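Local coordinates for 3-keto-5-aminohexanoate cleavage enzyme (Burkholderia xenovorans LB400, PDB 3E49), which probably catalyses the zinc-dependent cleavage of 3-keto-5-aminohexanoate or a related beta-keto acid, at residues 101-106 against 159-164; 177-182 against 195-200; 246-251 against 285-290. One frame throughout, in Å; residues are numbered along the deposited sequence.

All three contacts belong to one TIM barrel. Contact 1 joins two neighbouring outer helices. Contact 2 packs an outer helix on a barrel strand. Contact 3 joins the ends of two helices about 20 Å from the centre of the chain, where another copy of the protein packs. Contacts 1 and 3 lie on opposite sides of the chain's centre, their centres about 33 Å apart. Contact 2 is about 19 Å from contact 1 and about 22 Å from contact 3, centre to centre. None holds a ligand of the zinc ion, which His50, His52 and Glu259 bind. The side chain of Ala102 in contact 1 is about 12 Å from the zinc. Contact 3 carries Gln250 of the 2-ethoxyethanol pocket.

Contact 1: residues 101-106 against 159-164; sequences PATHYM and LKTCGG
Thr103 and Thr161 meet through their methyl groups. CG2 of Thr103 lies 3.5 Å from CG2 of Thr161, and the two side chains cross at a slant. In Thr161 the methyl is anti to the backbone N, which carries it to the other helix. A second apolar pair lies beside the first. SG of Cys162 rests 3.8 Å from CB of Ala102 and 4.1 Å from CG2 of Thr103, so the sulfur touches two neighbouring residues of 101-106. The closest CA pair is Thr103 and Cys162, 6.0 Å apart.

The segments lie in the last turns of helices 95-105 and 152-163, neighbours in the outer layer of the TIM barrel. Their axes here approach to 9.8 Å and run roughly the same way, with 33° between them. Cys162 also touches Phe169 on strand 168-173, so it reaches the barrel wall as well.

No hydrogen bond joins the segments. Both threonine hydroxyls bond within their own helices. Thr103 OG1 (chi1 50°) sits between backbone N and carbonyl carbon. Its main partner is Leu99 O, with Arg100 O as a second acceptor for the same proton. Thr161 OG1 bonds to Phe157 O.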
ATOM      1  N   PRO A 101      -8.361  30.795 -24.107  1.00 36.51           N
ATOM      2  CA  PRO A 101      -8.486  29.795 -25.156  1.00 35.63           C
ATOM      3  C   PRO A 101      -9.662  28.822 -24.970  1.00 34.51           C
ATOM      4  O   PRO A 101     -10.435  28.606 -25.905  1.00 34.70           O
ATOM      5  CB  PRO A 101      -7.131  29.065 -25.096  1.00 35.24           C
ATOM      6  CG  PRO A 101      -6.207  30.074 -24.553  1.00 34.06           C
ATOM      7  CD  PRO A 101      -7.011  30.794 -23.526  1.00 35.84           C
ATOM      8  N   ALA A 102      -9.810  28.284 -23.768  1.00 34.38           N
ATOM      9  CA  ALA A 102     -10.863  27.332 -23.476  1.00 33.90           C
ATOM     10  C   ALA A 102     -12.227  27.995 -23.575  1.00 36.04           C
ATOM     11  O   ALA A 102     -13.164  27.438 -24.170  1.00 33.54           O
ATOM     12  CB  ALA A 102     -10.658  26.764 -22.071  1.00 33.91           C
ATOM     13  N   THR A 103     -12.330  29.191 -22.983  1.00 38.14           N
ATOM     14  CA  THR A 103     -13.607  29.924 -22.974  1.00 40.39           C
ATOM     15  C   THR A 103     -13.974  30.390 -24.376  1.00 38.85           C
ATOM     16  O   THR A 103     -15.148  30.387 -24.723  1.00 41.05           O
ATOM     17  CB  THR A 103     -13.636  31.080 -21.928  1.00 40.48           C
ATOM     18  OG1 THR A 103     -12.478  31.887 -22.071  1.00 48.31           O
ATOM     19  CG2 THR A 103     -13.608  30.535 -20.507  1.00 44.24           C
ATOM     20  N   HIS A 104     -12.979  30.724 -25.202  1.00 37.70           N
ATOM     21  CA  HIS A 104     -13.246  31.142 -26.572  1.00 36.16           C
ATOM     22  C   HIS A 104     -13.516  29.993 -27.537  1.00 35.50           C
ATOM     23  O   HIS A 104     -14.478  30.029 -28.333  1.00 35.03           O
ATOM     24  CB  HIS A 104     -12.097  31.974 -27.141  1.00 35.74           C
ATOM     25  CG  HIS A 104     -12.289  32.319 -28.586  1.00 37.94           C
ATOM     26  ND1 HIS A 104     -12.991  33.434 -28.998  1.00 37.59           N
ATOM     27  CD2 HIS A 104     -11.928  31.666 -29.713  1.00 38.54           C
ATOM     28  CE1 HIS A 104     -13.023  33.463 -30.319  1.00 38.87           C
ATOM     29  NE2 HIS A 104     -12.387  32.400 -30.778  1.00 40.03           N
ATOM     30  N   TYR A 105     -12.643  28.989 -27.504  1.00 33.01           N
ATOM     31  CA  TYR A 105     -12.734  27.874 -28.438  1.00 32.67           C
ATOM     32  C   TYR A 105     -13.743  26.793 -28.058  1.00 30.17           C
ATOM     33  O   TYR A 105     -14.190  26.041 -28.929  1.00 32.30           O
ATOM     34  CB  TYR A 105     -11.340  27.292 -28.706  1.00 33.45           C
ATOM     35  CG  TYR A 105     -10.419  28.249 -29.496  1.00 32.84           C
ATOM     36  CD1 TYR A 105     -10.695  28.561 -30.816  1.00 37.45           C
ATOM     37  CD2 TYR A 105      -9.265  28.782 -28.928  1.00 35.23           C
ATOM     38  CE1 TYR A 105      -9.892  29.410 -31.545  1.00 35.10           C
ATOM     39  CE2 TYR A 105      -8.445  29.630 -29.656  1.00 37.19           C
ATOM     40  CZ  TYR A 105      -8.770  29.938 -30.967  1.00 36.03           C
ATOM     41  OH  TYR A 105      -7.974  30.772 -31.698  1.00 36.05           O
HETATM   42  N   MSE A 106     -14.110  26.763 -26.780  1.00 28.36           N
HETATM   43  CA  MSE A 106     -15.050  25.798 -26.241  1.00 30.68           C
HETATM   44  C   MSE A 106     -14.750  24.384 -26.692  1.00 29.88           C
HETATM   45  O   MSE A 106     -15.588  23.713 -27.302  1.00 32.07           O
HETATM   46  CB  MSE A 106     -16.465  26.205 -26.645  1.00 29.34           C
HETATM   47  CG  MSE A 106     -16.786  27.581 -26.125  1.00 31.25           C
HETATM   48 SE   MSE A 106     -18.543  28.195 -26.741  0.75 35.86          SE
HETATM   49  CE  MSE A 106     -18.409  29.950 -26.115  1.00 32.31           C
ATOM     50  N   LEU A 159     -14.790  25.314 -13.576  1.00 30.16           N
ATOM     51  CA  LEU A 159     -15.797  24.269 -13.730  1.00 30.48           C
ATOM     52  C   LEU A 159     -17.100  24.867 -14.208  1.00 33.32           C
ATOM     53  O   LEU A 159     -17.760  24.311 -15.084  1.00 33.13           O
ATOM     54  CB  LEU A 159     -16.037  23.524 -12.403  1.00 30.00           C
ATOM     55  CG  LEU A 159     -14.912  22.637 -11.867  1.00 29.29           C
ATOM     56  CD1 LEU A 159     -15.186  22.167 -10.419  1.00 31.61           C
ATOM     57  CD2 LEU A 159     -14.685  21.450 -12.819  1.00 32.10           C
ATOM     58  N   LYS A 160     -17.477  25.990 -13.612  1.00 34.92           N
ATOM     59  CA  LYS A 160     -18.733  26.650 -13.980  1.00 35.88           C
ATOM     60  C   LYS A 160     -18.659  27.230 -15.374  1.00 36.29           C
ATOM     61  O   LYS A 160     -19.542  26.988 -16.196  1.00 36.09           O
ATOM     62  CB  LYS A 160     -19.063  27.756 -12.966  1.00 35.71           C
ATOM     63  CG  LYS A 160     -20.273  28.606 -13.319  1.00 37.06           C
ATOM     64  N   THR A 161     -17.587  27.964 -15.650  1.00 35.84           N
ATOM     65  CA  THR A 161     -17.446  28.659 -16.927  1.00 36.93           C
ATOM     66  C   THR A 161     -17.290  27.730 -18.119  1.00 36.53           C
ATOM     67  O   THR A 161     -18.134  27.714 -19.040  1.00 35.22           O
ATOM     68  CB  THR A 161     -16.292  29.677 -16.827  1.00 36.35           C
ATOM     69  OG1 THR A 161     -16.615  30.581 -15.762  1.00 36.88           O
ATOM     70  CG2 THR A 161     -16.148  30.461 -18.092  1.00 36.34           C
ATOM     71  N   CYS A 162     -16.235  26.930 -18.097  1.00 35.33           N
ATOM     72  CA  CYS A 162     -15.985  25.989 -19.187  1.00 36.19           C
ATOM     73  C   CYS A 162     -17.052  24.903 -19.200  1.00 34.06           C
ATOM     74  O   CYS A 162     -17.517  24.513 -20.252  1.00 33.42           O
ATOM     75  CB  CYS A 162     -14.572  25.401 -19.083  1.00 36.34           C
ATOM     76  SG  CYS A 162     -13.307  26.637 -19.301  1.00 43.13           S
ATOM     77  N   GLY A 163     -17.458  24.452 -18.026  1.00 33.72           N
ATOM     78  CA  GLY A 163     -18.500  23.433 -17.920  1.00 36.16           C
ATOM     79  C   GLY A 163     -19.756  23.858 -18.648  1.00 36.47           C
ATOM     80  O   GLY A 163     -20.364  23.066 -19.378  1.00 35.64           O
ATOM     81  N   GLY A 164     -20.116  25.133 -18.466  1.00 35.87           N
ATOM     82  CA  GLY A 164     -21.260  25.716 -19.142  1.00 35.09           C
ATOM     83  C   GLY A 164     -21.180  25.663 -20.650  1.00 35.50           C
ATOM     84  O   GLY A 164     -22.205  25.736 -21.328  1.00 37.05           O
TER

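Contact 2: residues 177-182 against 195-200; sequences SHLYNL and FFVQTV
Leu182 holds CG anti to its backbone N (chi1 179°), which extends the side chain from the helix to the strand. Val197 has CG1 anti to its own N (chi1 177°) and CG2 beside that N, so its two methyls part toward two different leucines. The CB of Leu179 does not aim at the strand, but the branched end comes nearer to it.

The result is a small cluster of methyls. Leu179 CD2 sits 3.6 Å from Val197 CG1. One turn on, Leu182 CD2 sits 3.7 Å from Val197 CG2. Each leucine crosses the valine obliquely. Leu182 CD2 also reaches Phe195 CB, at 4.5 Å, a looser touch.

This is the helix-on-strand packing of a beta-alpha-beta unit of the TIM barrel: strand 168-173, helix 176-187, strand 195-201. The helix runs back against the strand, with 161° between their directions, and the axes come within 10.6 Å. Along the strand the side chains alternate. Phe195 and Val197 point to the helix, while Phe196 and Gln198 point away from it.

Helix 211-225 adds to the same layer, with Met217 and Thr220 on Leu179 and Phe225 on Leu182. At the start of the helix, Ser177 N is hydrogen-bonded to Asp175 OD2 of a second subunit.

No hydrogen bond crosses the contact, and all four touching residues are buried. Between these segments the contact is thus apolar. Its hold probably comes from burial and the fit of branched side chains, methyl against methyl, with no directional polar bond.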
ATOM      1  N   SER A 177      -3.563  15.109  -2.535  1.00 23.19           N
ATOM      2  CA  SER A 177      -4.412  16.252  -2.170  1.00 21.65           C
ATOM      3  C   SER A 177      -5.279  16.651  -3.334  1.00 23.03           C
ATOM      4  O   SER A 177      -6.420  17.066  -3.120  1.00 24.66           O
ATOM      5  CB  SER A 177      -3.595  17.443  -1.693  1.00 23.10           C
ATOM      6  OG  SER A 177      -2.734  17.881  -2.692  1.00 25.84           O
ATOM      7  N   HIS A 178      -4.771  16.478  -4.557  1.00 23.32           N
ATOM      8  CA  HIS A 178      -5.552  16.844  -5.770  1.00 20.51           C
ATOM      9  C   HIS A 178      -6.764  15.974  -6.008  1.00 23.11           C
ATOM     10  O   HIS A 178      -7.807  16.472  -6.535  1.00 22.20           O
ATOM     11  CB  HIS A 178      -4.658  16.867  -6.991  1.00 24.35           C
ATOM     12  CG  HIS A 178      -3.690  18.019  -7.010  1.00 26.17           C
ATOM     13  ND1 HIS A 178      -2.963  18.364  -8.127  1.00 28.14           N
ATOM     14  CD2 HIS A 178      -3.344  18.908  -6.047  1.00 28.22           C
ATOM     15  CE1 HIS A 178      -2.219  19.415  -7.855  1.00 23.70           C
ATOM     16  NE2 HIS A 178      -2.421  19.757  -6.599  1.00 29.10           N
ATOM     17  N   LEU A 179      -6.643  14.684  -5.701  1.00 21.47           N
ATOM     18  CA  LEU A 179      -7.757  13.753  -5.800  1.00 22.52           C
ATOM     19  C   LEU A 179      -8.794  14.098  -4.756  1.00 22.47           C
ATOM     20  O   LEU A 179      -9.980  14.077  -5.012  1.00 24.32           O
ATOM     21  CB  LEU A 179      -7.293  12.313  -5.638  1.00 21.52           C
ATOM     22  CG  LEU A 179      -6.308  11.785  -6.679  1.00 22.61           C
ATOM     23  CD1 LEU A 179      -5.815  10.374  -6.206  1.00 23.16           C
ATOM     24  CD2 LEU A 179      -6.939  11.779  -8.096  1.00 23.82           C
ATOM     25  N   TYR A 180      -8.338  14.406  -3.554  1.00 21.99           N
ATOM     26  CA  TYR A 180      -9.248  14.863  -2.513  1.00 22.53           C
ATOM     27  C   TYR A 180      -9.903  16.207  -2.867  1.00 25.47           C
ATOM     28  O   TYR A 180     -11.093  16.428  -2.585  1.00 26.92           O
ATOM     29  CB  TYR A 180      -8.537  14.926  -1.196  1.00 23.98           C
ATOM     30  CG  TYR A 180      -8.439  13.599  -0.492  1.00 25.46           C
ATOM     31  CD1 TYR A 180      -9.550  13.055   0.172  1.00 21.62           C
ATOM     32  CD2 TYR A 180      -7.210  12.921  -0.385  1.00 25.99           C
ATOM     33  CE1 TYR A 180      -9.454  11.852   0.866  1.00 23.15           C
ATOM     34  CE2 TYR A 180      -7.117  11.728   0.317  1.00 26.62           C
ATOM     35  CZ  TYR A 180      -8.231  11.215   0.963  1.00 25.25           C
ATOM     36  OH  TYR A 180      -8.108  10.039   1.649  1.00 29.77           O
ATOM     37  N   ASN A 181      -9.157  17.084  -3.530  1.00 24.04           N
ATOM     38  CA  ASN A 181      -9.730  18.384  -3.906  1.00 24.16           C
ATOM     39  C   ASN A 181     -10.820  18.109  -4.957  1.00 23.86           C
ATOM     40  O   ASN A 181     -11.897  18.681  -4.864  1.00 24.62           O
ATOM     41  CB  ASN A 181      -8.691  19.343  -4.468  1.00 24.44           C
ATOM     42  CG  ASN A 181      -7.711  19.818  -3.456  1.00 23.11           C
ATOM     43  OD1 ASN A 181      -7.916  19.693  -2.271  1.00 24.09           O
ATOM     44  ND2 ASN A 181      -6.647  20.443  -3.934  1.00 24.54           N
ATOM     45  N   LEU A 182     -10.580  17.184  -5.896  1.00 24.66           N
ATOM     46  CA  LEU A 182     -11.596  16.846  -6.899  1.00 24.95           C
ATOM     47  C   LEU A 182     -12.808  16.255  -6.209  1.00 25.82           C
ATOM     48  O   LEU A 182     -13.935  16.585  -6.581  1.00 24.06           O
ATOM     49  CB  LEU A 182     -11.069  15.870  -7.960  1.00 26.24           C
ATOM     50  CG  LEU A 182     -11.976  15.374  -9.089  1.00 26.58           C
ATOM     51  CD1 LEU A 182     -12.568  16.502  -9.892  1.00 27.56           C
ATOM     52  CD2 LEU A 182     -11.178  14.401  -9.979  1.00 25.15           C
ATOM     53  N   PHE A 195     -15.156  11.133 -14.622  1.00 29.35           N
ATOM     54  CA  PHE A 195     -14.091  12.105 -14.414  1.00 28.61           C
ATOM     55  C   PHE A 195     -12.817  11.572 -15.052  1.00 27.55           C
ATOM     56  O   PHE A 195     -12.387  10.445 -14.757  1.00 27.02           O
ATOM     57  CB  PHE A 195     -13.883  12.367 -12.894  1.00 27.50           C
ATOM     58  CG  PHE A 195     -15.163  12.612 -12.148  1.00 27.96           C
ATOM     59  CD1 PHE A 195     -15.851  13.789 -12.313  1.00 30.26           C
ATOM     60  CD2 PHE A 195     -15.712  11.644 -11.329  1.00 31.23           C
ATOM     61  CE1 PHE A 195     -17.038  13.994 -11.666  1.00 31.89           C
ATOM     62  CE2 PHE A 195     -16.893  11.846 -10.690  1.00 29.89           C
ATOM     63  CZ  PHE A 195     -17.553  13.029 -10.846  1.00 30.12           C
ATOM     64  N   PHE A 196     -12.232  12.361 -15.947  1.00 25.99           N
ATOM     65  CA  PHE A 196     -10.968  12.000 -16.602  1.00 25.64           C
ATOM     66  C   PHE A 196      -9.830  12.467 -15.686  1.00 26.27           C
ATOM     67  O   PHE A 196      -9.522  13.658 -15.573  1.00 25.26           O
ATOM     68  CB  PHE A 196     -10.921  12.623 -17.987  1.00 26.20           C
ATOM     69  CG  PHE A 196      -9.767  12.187 -18.845  1.00 28.65           C
ATOM     70  CD1 PHE A 196      -9.267  10.885 -18.803  1.00 31.92           C
ATOM     71  CD2 PHE A 196      -9.236  13.071 -19.789  1.00 32.89           C
ATOM     72  CE1 PHE A 196      -8.222  10.495 -19.640  1.00 31.13           C
ATOM     73  CE2 PHE A 196      -8.191  12.688 -20.623  1.00 27.62           C
ATOM     74  CZ  PHE A 196      -7.694  11.386 -20.549  1.00 30.93           C
ATOM     75  N   VAL A 197      -9.286  11.507 -14.957  1.00 23.83           N
ATOM     76  CA  VAL A 197      -8.265  11.797 -13.932  1.00 23.27           C
ATOM     77  C   VAL A 197      -6.895  11.440 -14.485  1.00 24.02           C
ATOM     78  O   VAL A 197      -6.603  10.272 -14.786  1.00 22.88           O
ATOM     79  CB  VAL A 197      -8.608  11.081 -12.620  1.00 24.87           C
ATOM     80  CG1 VAL A 197      -7.511  11.334 -11.609  1.00 21.25           C
ATOM     81  CG2 VAL A 197     -10.004  11.515 -12.046  1.00 20.92           C
ATOM     82  N   GLN A 198      -6.076  12.473 -14.680  1.00 22.10           N
ATOM     83  CA  GLN A 198      -4.753  12.334 -15.226  1.00 21.91           C
ATOM     84  C   GLN A 198      -3.809  12.489 -14.026  1.00 21.37           C
ATOM     85  O   GLN A 198      -3.600  13.587 -13.485  1.00 22.64           O
ATOM     86  CB  GLN A 198      -4.452  13.390 -16.298  1.00 23.44           C
ATOM     87  CG  GLN A 198      -3.095  13.261 -16.970  1.00 20.44           C
ATOM     88  CD  GLN A 198      -3.099  12.126 -17.996  1.00 26.45           C
ATOM     89  OE1 GLN A 198      -2.453  11.105 -17.819  1.00 26.90           O
ATOM     90  NE2 GLN A 198      -3.921  12.277 -19.055  1.00 20.52           N
ATOM     91  N   THR A 199      -3.270  11.379 -13.598  1.00 20.60           N
ATOM     92  CA  THR A 199      -2.331  11.388 -12.438  1.00 20.26           C
ATOM     93  C   THR A 199      -0.953  11.624 -12.983  1.00 20.68           C
ATOM     94  O   THR A 199      -0.484  10.869 -13.850  1.00 20.50           O
ATOM     95  CB  THR A 199      -2.401  10.097 -11.599  1.00 21.89           C
ATOM     96  OG1 THR A 199      -2.137   8.964 -12.416  1.00 20.70           O
ATOM     97  CG2 THR A 199      -3.766   9.961 -10.868  1.00 23.28           C
ATOM     98  N   VAL A 200      -0.323  12.702 -12.475  1.00 21.34           N
ATOM     99  CA  VAL A 200       0.971  13.236 -12.943  1.00 22.07           C
ATOM    100  C   VAL A 200       2.086  12.974 -11.968  1.00 20.15           C
ATOM    101  O   VAL A 200       2.033  13.476 -10.842  1.00 24.52           O
ATOM    102  CB  VAL A 200       0.899  14.782 -13.143  1.00 22.63           C
ATOM    103  CG1 VAL A 200       2.199  15.348 -13.717  1.00 20.43           C
ATOM    104  CG2 VAL A 200      -0.286  15.120 -14.134  1.00 19.64           C
TER

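Contact 3: residues 246-251 against 285-290; sequences IGAAQG and EGLSLE
Leu287 and Leu289, which touch Ala248 and Ala249, flank a turn closed by a bond from Ser288 N to Glu285 O at 2.8 Å. This turn presents both leucines to the alanines. It belongs to the Schellman motif that ends helix 273-286, an outer helix of the TIM barrel, with Ser288 at positive phi. Helix 240-248 ends in a Schellman motif too, with Gly251 as the C-prime residue. There Gly251 N donates to Ala248 O at 3.2 Å and closes a type I turn.

Leu287 carries the apolar part of the contact. Its CG lies beside the backbone N (chi1 -72°), and from there its methyls reach the other segment. CD1 lies 3.7 Å from Ala249 N, against the backbone, and 4.0 Å from Ala248 CB. CD2 is 3.9 Å from Ala249 CB. The two methyls of its branched end thus lie against two successive alanines. Leu289 CD1 packs on Ala248 O at 3.5 Å. No hydrogen bond joins the segments.

The CB of Gln250 is directed away from 285-290. Its OE1 bonds to Arg218, a fellow member of the 2-ethoxyethanol pocket. Another copy of the protein packs nearby: its Pro242 touches Ala249, and its Lys279 forms a salt bridge with Glu285.

The other end of the Gln250 amide is held within its own segment. NE2 donates to Ile246 O at 3.0 Å, with an N-H...O angle of 163°, and approaches from above the carbonyl plane, 57° out of it.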
ATOM      1  N   ILE A 246       2.901   0.481 -16.353  1.00 21.01           N
ATOM      2  CA  ILE A 246       2.287  -0.013 -15.126  1.00 19.58           C
ATOM      3  C   ILE A 246       0.751   0.231 -15.133  1.00 22.82           C
ATOM      4  O   ILE A 246      -0.002  -0.654 -14.789  1.00 22.41           O
ATOM      5  CB  ILE A 246       2.999   0.550 -13.883  1.00 20.27           C
ATOM      6  CG1 ILE A 246       4.404  -0.007 -13.859  1.00 21.32           C
ATOM      7  CG2 ILE A 246       2.214   0.242 -12.553  1.00 20.26           C
ATOM      8  CD1 ILE A 246       5.280   0.625 -12.736  1.00 18.93           C
ATOM      9  N   GLY A 247       0.310   1.434 -15.525  1.00 21.57           N
ATOM     10  CA  GLY A 247      -1.084   1.763 -15.603  1.00 22.19           C
ATOM     11  C   GLY A 247      -1.787   0.970 -16.670  1.00 19.76           C
ATOM     12  O   GLY A 247      -2.864   0.392 -16.391  1.00 21.80           O
ATOM     13  N   ALA A 248      -1.169   0.828 -17.848  1.00 19.10           N
ATOM     14  CA  ALA A 248      -1.836   0.159 -19.008  1.00 21.01           C
ATOM     15  C   ALA A 248      -2.127  -1.318 -18.679  1.00 21.66           C
ATOM     16  O   ALA A 248      -3.208  -1.869 -19.010  1.00 21.27           O
ATOM     17  CB  ALA A 248      -0.963   0.271 -20.274  1.00 21.89           C
ATOM     18  N   ALA A 249      -1.188  -1.915 -17.947  1.00 22.16           N
ATOM     19  CA  ALA A 249      -1.274  -3.320 -17.525  1.00 22.27           C
ATOM     20  C   ALA A 249      -2.379  -3.580 -16.551  1.00 21.67           C
ATOM     21  O   ALA A 249      -2.726  -4.727 -16.351  1.00 24.11           O
ATOM     22  CB  ALA A 249       0.106  -3.776 -16.906  1.00 22.44           C
ATOM     23  N   GLN A 250      -2.960  -2.548 -15.944  1.00 20.91           N
ATOM     24  CA  GLN A 250      -3.981  -2.747 -14.982  1.00 22.97           C
ATOM     25  C   GLN A 250      -5.235  -2.002 -15.342  1.00 23.53           C
ATOM     26  O   GLN A 250      -6.019  -1.639 -14.479  1.00 25.23           O
ATOM     27  CB  GLN A 250      -3.510  -2.416 -13.564  1.00 21.88           C
ATOM     28  CG  GLN A 250      -3.145  -0.975 -13.346  1.00 20.49           C
ATOM     29  CD  GLN A 250      -2.460  -0.784 -12.007  1.00 23.04           C
ATOM     30  OE1 GLN A 250      -3.128  -0.644 -10.970  1.00 23.83           O
ATOM     31  NE2 GLN A 250      -1.146  -0.752 -12.024  1.00 23.85           N
ATOM     32  N   GLY A 251      -5.391  -1.756 -16.633  1.00 24.30           N
ATOM     33  CA  GLY A 251      -6.637  -1.175 -17.155  1.00 26.11           C
ATOM     34  C   GLY A 251      -6.663   0.333 -17.331  1.00 26.27           C
ATOM     35  O   GLY A 251      -7.678   0.883 -17.723  1.00 28.99           O
ATOM     36  N   GLU A 285       0.322  -3.435 -27.222  1.00 28.38           N
ATOM     37  CA  GLU A 285       0.234  -4.652 -28.028  1.00 27.47           C
ATOM     38  C   GLU A 285       0.712  -5.914 -27.288  1.00 25.84           C
ATOM     39  O   GLU A 285       0.093  -6.958 -27.374  1.00 24.77           O
ATOM     40  CB  GLU A 285       1.025  -4.462 -29.343  1.00 29.91           C
ATOM     41  CG  GLU A 285       1.051  -5.690 -30.317  1.00 36.27           C
ATOM     42  CD  GLU A 285      -0.355  -6.230 -30.645  1.00 45.84           C
ATOM     43  OE1 GLU A 285      -1.316  -5.415 -30.666  1.00 51.40           O
ATOM     44  OE2 GLU A 285      -0.486  -7.468 -30.885  1.00 51.31           O
ATOM     45  N   GLY A 286       1.870  -5.827 -26.627  1.00 24.79           N
ATOM     46  CA  GLY A 286       2.400  -6.924 -25.776  1.00 26.00           C
ATOM     47  C   GLY A 286       1.360  -7.378 -24.757  1.00 24.06           C
ATOM     48  O   GLY A 286       1.191  -8.583 -24.520  1.00 24.64           O
ATOM     49  N   LEU A 287       0.635  -6.416 -24.205  1.00 21.06           N
ATOM     50  CA  LEU A 287      -0.431  -6.682 -23.262  1.00 22.89           C
ATOM     51  C   LEU A 287      -1.713  -7.192 -23.929  1.00 25.05           C
ATOM     52  O   LEU A 287      -2.675  -7.443 -23.234  1.00 25.65           O
ATOM     53  CB  LEU A 287      -0.768  -5.418 -22.467  1.00 24.69           C
ATOM     54  CG  LEU A 287       0.288  -4.983 -21.429  1.00 20.06           C
ATOM     55  CD1 LEU A 287       0.041  -3.502 -21.073  1.00 18.53           C
ATOM     56  CD2 LEU A 287       0.211  -5.894 -20.218  1.00 22.74           C
ATOM     57  N   SER A 288      -1.704  -7.339 -25.255  1.00 24.96           N
ATOM     58  CA  SER A 288      -2.871  -7.800 -26.013  1.00 25.60           C
ATOM     59  C   SER A 288      -4.056  -6.871 -25.867  1.00 27.12           C
ATOM     60  O   SER A 288      -5.204  -7.316 -25.851  1.00 27.69           O
ATOM     61  CB  SER A 288      -3.287  -9.241 -25.621  1.00 27.18           C
ATOM     62  OG  SER A 288      -2.308 -10.170 -25.989  1.00 28.81           O
ATOM     63  N   LEU A 289      -3.788  -5.570 -25.759  1.00 26.89           N
ATOM     64  CA  LEU A 289      -4.823  -4.570 -25.659  1.00 27.33           C
ATOM     65  C   LEU A 289      -4.909  -3.802 -26.984  1.00 27.14           C
ATOM     66  O   LEU A 289      -3.977  -3.844 -27.808  1.00 24.05           O
ATOM     67  CB  LEU A 289      -4.514  -3.574 -24.541  1.00 27.33           C
ATOM     68  CG  LEU A 289      -4.508  -4.136 -23.112  1.00 30.28           C
ATOM     69  CD1 LEU A 289      -3.783  -3.154 -22.182  1.00 25.94           C
ATOM     70  CD2 LEU A 289      -5.931  -4.426 -22.665  1.00 29.60           C
ATOM     71  N   GLU A 290      -6.041  -3.119 -27.168  1.00 27.99           N
ATOM     72  CA  GLU A 290      -6.290  -2.346 -28.342  1.00 31.77           C
ATOM     73  C   GLU A 290      -6.329  -0.885 -27.979  1.00 29.36           C
ATOM     74  O   GLU A 290      -6.729  -0.532 -26.880  1.00 27.84           O
ATOM     75  CB  GLU A 290      -7.650  -2.738 -28.925  1.00 31.90           C
ATOM     76  CG  GLU A 290      -7.650  -4.144 -29.489  1.00 41.65           C
ATOM     77  CD  GLU A 290      -9.008  -4.597 -29.997  1.00 39.37           C
ATOM     78  OE1 GLU A 290     -10.017  -4.470 -29.259  1.00 57.50           O
ATOM     79  OE2 GLU A 290      -9.041  -5.114 -31.129  1.00 59.53           O
TER